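Local coordinates for protein rifamycin polyketide synthase (Amycolatopsis mediterranei, PDB 4LN9) that probably dehydrates a polyketide intermediate in the terminal module of the rifamycin synthase, as a dehydratase domain with a double hotdog fold, at residues G32-D37 with G42-L47; L53-R58 with G91-C96. One frame throughout, in Å; residues are numbered along the deposited sequence.

Interaction 1: residues G32-D37 with G42-L47; sequences GLAGAD and GAVVQL
Ala34 and Val44 meet through their peptide groups, the flat groups of this contact. They form an antiparallel hydrogen-bonded pair. Ala34 N gives to Val44 O at 3.1 Å, a nearly straight bond that lies close to the line of the carbonyl. Val44 N returns a bond to Ala34 O at 3.0 Å from a position tilted out of that carbonyl's plane. Ala34 O also takes a CA-H...O contact from Ala43 CA at 3.3 Å. Further along, Ala36 N bonds to Gly42 O at 3.2 Å, but it comes from above the carbonyl plane, 51° out of it. The two strand segments are splayed, with 125° between their directions.

Side chains pack on both faces. On one, Ala34 CB touches Val44 CG1 at 3.8 Å. On the other, Leu33 turns CG beside its backbone N (chi1 -52°), which brings CD2 to 3.8 Å from Val45 CB and 3.9 Å from Ala43 CB. Leu33 CB lies near Val44 O, at 3.7 Å.

The two strands, 34-38 and 41-47, form a beta hairpin, and 34-38 is an outermost strand within the chain. Thr56 of strand 52-59 pairs with both Gly42 and Ala43 in a classic beta bulge. Leu33 also packs on Thr56 of the second subunit. Arg89 of helix 80-93 hydrogen-bonds to Ala36 O, which ties the hairpin to that helix.

Interaction 2: residues L53-R58 with G91-C96; sequences LVFTSR and GDEAGC
Leu53 lays its CD2 methyl across the aliphatic part of Glu93, with CD2 3.7 Å from Glu93 CG and 4.0 Å from Glu93 CB. The same methyl reaches Ala94 CB at 4.2 Å.

Phe55 turns its ring edge to Glu93, whose CB lies in the ring plane, 3.8 Å from Phe55 CZ. Glu93 CG follows at 3.9 Å from the same CZ. The Glu93 chain bends at chi2 (72°), and its carboxylate plane stands 76° from the ring. CB and CG make the closest contacts with the ring, and OE1 is only slightly farther from CZ, at 4.0 Å. The charged end has its own partner: Glu93 OE1 makes a salt bridge with Arg89, one turn earlier in the helix.

This is strand-to-helix packing in the double hotdog fold, where a long helix lies against a curved antiparallel sheet. Strand 52-59 meets the C-terminal end of helix 80-93. A Schellman motif ends the helix, with Gly95 at positive phi. Cys96 N bonds to Gly91 O at 2.7 Å, and Gly95 N bonds to Asp92 O. Gly91 O also accepts from Ala94 N at 3.0 Å, and its two donors come from opposite faces of the carbonyl plane. Phe55 packs further on Arg89 and Ala90 of the helix, while Leu53 and Ala94 both rest on Leu122 of strand 116-122.

In the fold
Interaction 1 closes before interaction 2 opens along the chain, and their centres are about 8 Å apart. Strand 41-47 of interaction 1 pairs with strand 52-59 of interaction 2 in the same antiparallel sheet. Val45 O packs on Leu53 CB there, at 3.4 Å. On one face of these strands, Val44 CB packs on Phe55 CE2 at 3.5 Å. Phe55 thus lies between the hairpin and the end of helix 80-93. Arg89 of that helix has a partner in each contact. Both sites lie on the same side of the chain's centre and touch the second subunit, so this edge of the fold also takes part in the dimer.

Interaction 1: residues G32-D37 with G42-L47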
# COMPACT_ATOMS: atom_id res chain seq x y z
N GLY A 32 3.51 -3.96 8.44
CA GLY A 32 4.52 -3.51 7.49
C GLY A 32 4.16 -2.23 6.74
O GLY A 32 4.62 -2.01 5.63
N LEU A 33 3.34 -1.39 7.37
CA LEU A 33 3.10 -0.05 6.85
C LEU A 33 3.44 0.98 7.92
O LEU A 33 4.01 0.64 8.95
CB LEU A 33 1.65 0.09 6.38
CG LEU A 33 1.11 -0.97 5.42
CD1 LEU A 33 0.43 -2.09 6.20
CD2 LEU A 33 0.16 -0.36 4.41
N ALA A 34 3.25 2.26 7.59
CA ALA A 34 3.36 3.32 8.59
C ALA A 34 1.96 3.83 8.89
O ALA A 34 1.07 3.73 8.05
CB ALA A 34 4.23 4.45 8.05
N GLY A 35 1.75 4.37 10.08
CA GLY A 35 0.50 5.06 10.38
C GLY A 35 0.42 6.41 9.69
O GLY A 35 1.42 7.11 9.57
N ALA A 36 -0.77 6.77 9.20
CA ALA A 36 -0.94 8.03 8.49
C ALA A 36 -1.05 9.21 9.45
O ALA A 36 -0.88 10.37 9.06
CB ALA A 36 -2.16 7.97 7.58
N ASP A 37 -1.30 8.91 10.72
CA ASP A 37 -1.59 9.93 11.74
C ASP A 37 -2.55 11.01 11.23
O ASP A 37 -2.22 12.20 11.27
CB ASP A 37 -0.30 10.56 12.26
CG ASP A 37 -0.51 11.32 13.56
OD1 ASP A 37 -1.54 11.10 14.22
OD2 ASP A 37 0.38 12.12 13.92
N GLY A 42 -5.75 5.73 7.20
CA GLY A 42 -5.28 4.70 8.12
C GLY A 42 -3.79 4.46 8.01
O GLY A 42 -3.07 4.50 9.01
N ALA A 43 -3.33 4.13 6.82
CA ALA A 43 -1.94 3.74 6.64
C ALA A 43 -1.36 4.39 5.40
O ALA A 43 -2.09 4.86 4.53
CB ALA A 43 -1.81 2.23 6.56
N VAL A 44 -0.04 4.59 5.40
CA VAL A 44 0.67 4.97 4.19
C VAL A 44 1.77 3.95 3.95
O VAL A 44 2.36 3.44 4.90
CB VAL A 44 1.29 6.37 4.33
CG1 VAL A 44 2.10 6.47 5.61
CG2 VAL A 44 2.16 6.70 3.12
N VAL A 45 1.98 3.57 2.69
CA VAL A 45 3.17 2.81 2.37
C VAL A 45 3.83 3.29 1.10
O VAL A 45 3.15 3.76 0.18
CB VAL A 45 2.89 1.30 2.29
CG1 VAL A 45 2.08 0.97 1.04
CG2 VAL A 45 4.20 0.52 2.30
N GLN A 46 5.15 3.41 1.14
CA GLN A 46 5.89 3.79 -0.05
C GLN A 46 5.87 2.65 -1.07
O GLN A 46 5.69 1.49 -0.71
CB GLN A 46 7.32 4.15 0.31
CG GLN A 46 7.42 5.31 1.28
CD GLN A 46 8.82 5.52 1.80
OE1 GLN A 46 9.24 4.89 2.77
NE2 GLN A 46 9.57 6.41 1.15
N LEU A 47 5.97 3.02 -2.34
CA LEU A 47 6.01 2.04 -3.42
C LEU A 47 7.33 2.14 -4.18
O LEU A 47 7.43 2.85 -5.18
CB LEU A 47 4.83 2.27 -4.38
CG LEU A 47 3.43 2.18 -3.76
CD1 LEU A 47 2.37 2.60 -4.78
CD2 LEU A 47 3.15 0.78 -3.25

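Interaction 2: residues L53-R58 with G91-C96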
# COMPACT_ATOMS: atom_id res chain seq x y z
N LEU A 53 3.64 6.37 -3.72
CA LEU A 53 3.18 5.89 -2.44
C LEU A 53 1.67 5.82 -2.43
O LEU A 53 1.02 6.24 -3.39
CB LEU A 53 3.68 6.80 -1.31
CG LEU A 53 3.29 8.28 -1.40
CD1 LEU A 53 1.81 8.47 -1.09
CD2 LEU A 53 4.15 9.11 -0.45
N VAL A 54 1.14 5.15 -1.43
CA VAL A 54 -0.28 4.94 -1.36
C VAL A 54 -0.78 5.05 0.07
O VAL A 54 -0.08 4.67 1.01
CB VAL A 54 -0.68 3.58 -1.98
CG1 VAL A 54 -0.25 2.44 -1.08
CG2 VAL A 54 -2.18 3.53 -2.23
N PHE A 55 -1.85 5.82 0.22
CA PHE A 55 -2.56 5.92 1.48
C PHE A 55 -3.80 5.04 1.43
O PHE A 55 -4.61 5.16 0.51
CB PHE A 55 -2.99 7.37 1.73
CG PHE A 55 -1.87 8.26 2.18
CD1 PHE A 55 -0.97 8.77 1.26
CD2 PHE A 55 -1.68 8.52 3.52
CE1 PHE A 55 0.07 9.58 1.68
CE2 PHE A 55 -0.63 9.32 3.95
CZ PHE A 55 0.24 9.86 3.02
N THR A 56 -4.07 4.36 2.54
CA THR A 56 -5.26 3.52 2.66
C THR A 56 -6.14 3.95 3.84
O THR A 56 -5.64 4.35 4.89
CB THR A 56 -4.90 2.03 2.83
OG1 THR A 56 -4.13 1.85 4.02
CG2 THR A 56 -4.10 1.54 1.63
N SER A 57 -7.44 3.72 3.68
CA SER A 57 -8.42 4.11 4.68
C SER A 57 -9.68 3.26 4.56
O SER A 57 -9.99 2.74 3.49
CB SER A 57 -8.77 5.59 4.52
OG SER A 57 -9.98 5.91 5.20
N ARG A 58 -10.40 3.12 5.67
CA ARG A 58 -11.76 2.61 5.66
C ARG A 58 -12.69 3.61 6.34
O ARG A 58 -12.55 3.89 7.53
CB ARG A 58 -11.83 1.27 6.39
CG ARG A 58 -13.23 0.69 6.48
CD ARG A 58 -13.26 -0.54 7.37
NE ARG A 58 -14.57 -1.18 7.37
CZ ARG A 58 -15.53 -0.90 8.24
NH1 ARG A 58 -15.32 -0.02 9.21
NH2 ARG A 58 -16.71 -1.51 8.15
N GLY A 91 0.37 14.57 -0.98
CA GLY A 91 1.42 15.40 -1.57
C GLY A 91 2.46 15.82 -0.55
O GLY A 91 3.66 15.78 -0.82
N ASP A 92 2.01 16.21 0.64
CA ASP A 92 2.92 16.65 1.68
C ASP A 92 3.86 15.55 2.17
O ASP A 92 5.01 15.82 2.51
CB ASP A 92 2.18 17.28 2.85
CG ASP A 92 3.03 18.27 3.63
OD1 ASP A 92 3.66 19.13 2.98
OD2 ASP A 92 3.21 18.07 4.85
N GLU A 93 3.37 14.31 2.18
CA GLU A 93 4.20 13.15 2.49
C GLU A 93 5.43 13.10 1.60
O GLU A 93 6.51 12.68 2.03
CB GLU A 93 3.38 11.86 2.35
CG GLU A 93 4.07 10.62 2.88
CD GLU A 93 4.15 10.59 4.40
OE1 GLU A 93 3.35 11.31 5.05
OE2 GLU A 93 5.02 9.88 4.94
N ALA A 94 5.27 13.52 0.34
CA ALA A 94 6.32 13.37 -0.65
C ALA A 94 6.96 14.71 -1.01
O ALA A 94 7.62 14.83 -2.04
CB ALA A 94 5.78 12.69 -1.90
N GLY A 95 6.71 15.72 -0.19
CA GLY A 95 7.28 17.05 -0.43
C GLY A 95 6.73 17.72 -1.68
O GLY A 95 7.42 18.49 -2.34
N CYS A 96 5.47 17.40 -1.99
CA CYS A 96 4.73 18.07 -3.06
C CYS A 96 3.42 18.62 -2.52
O CYS A 96 2.35 18.10 -2.86
CB CYS A 96 4.39 17.07 -4.17
SG CYS A 96 5.77 16.62 -5.25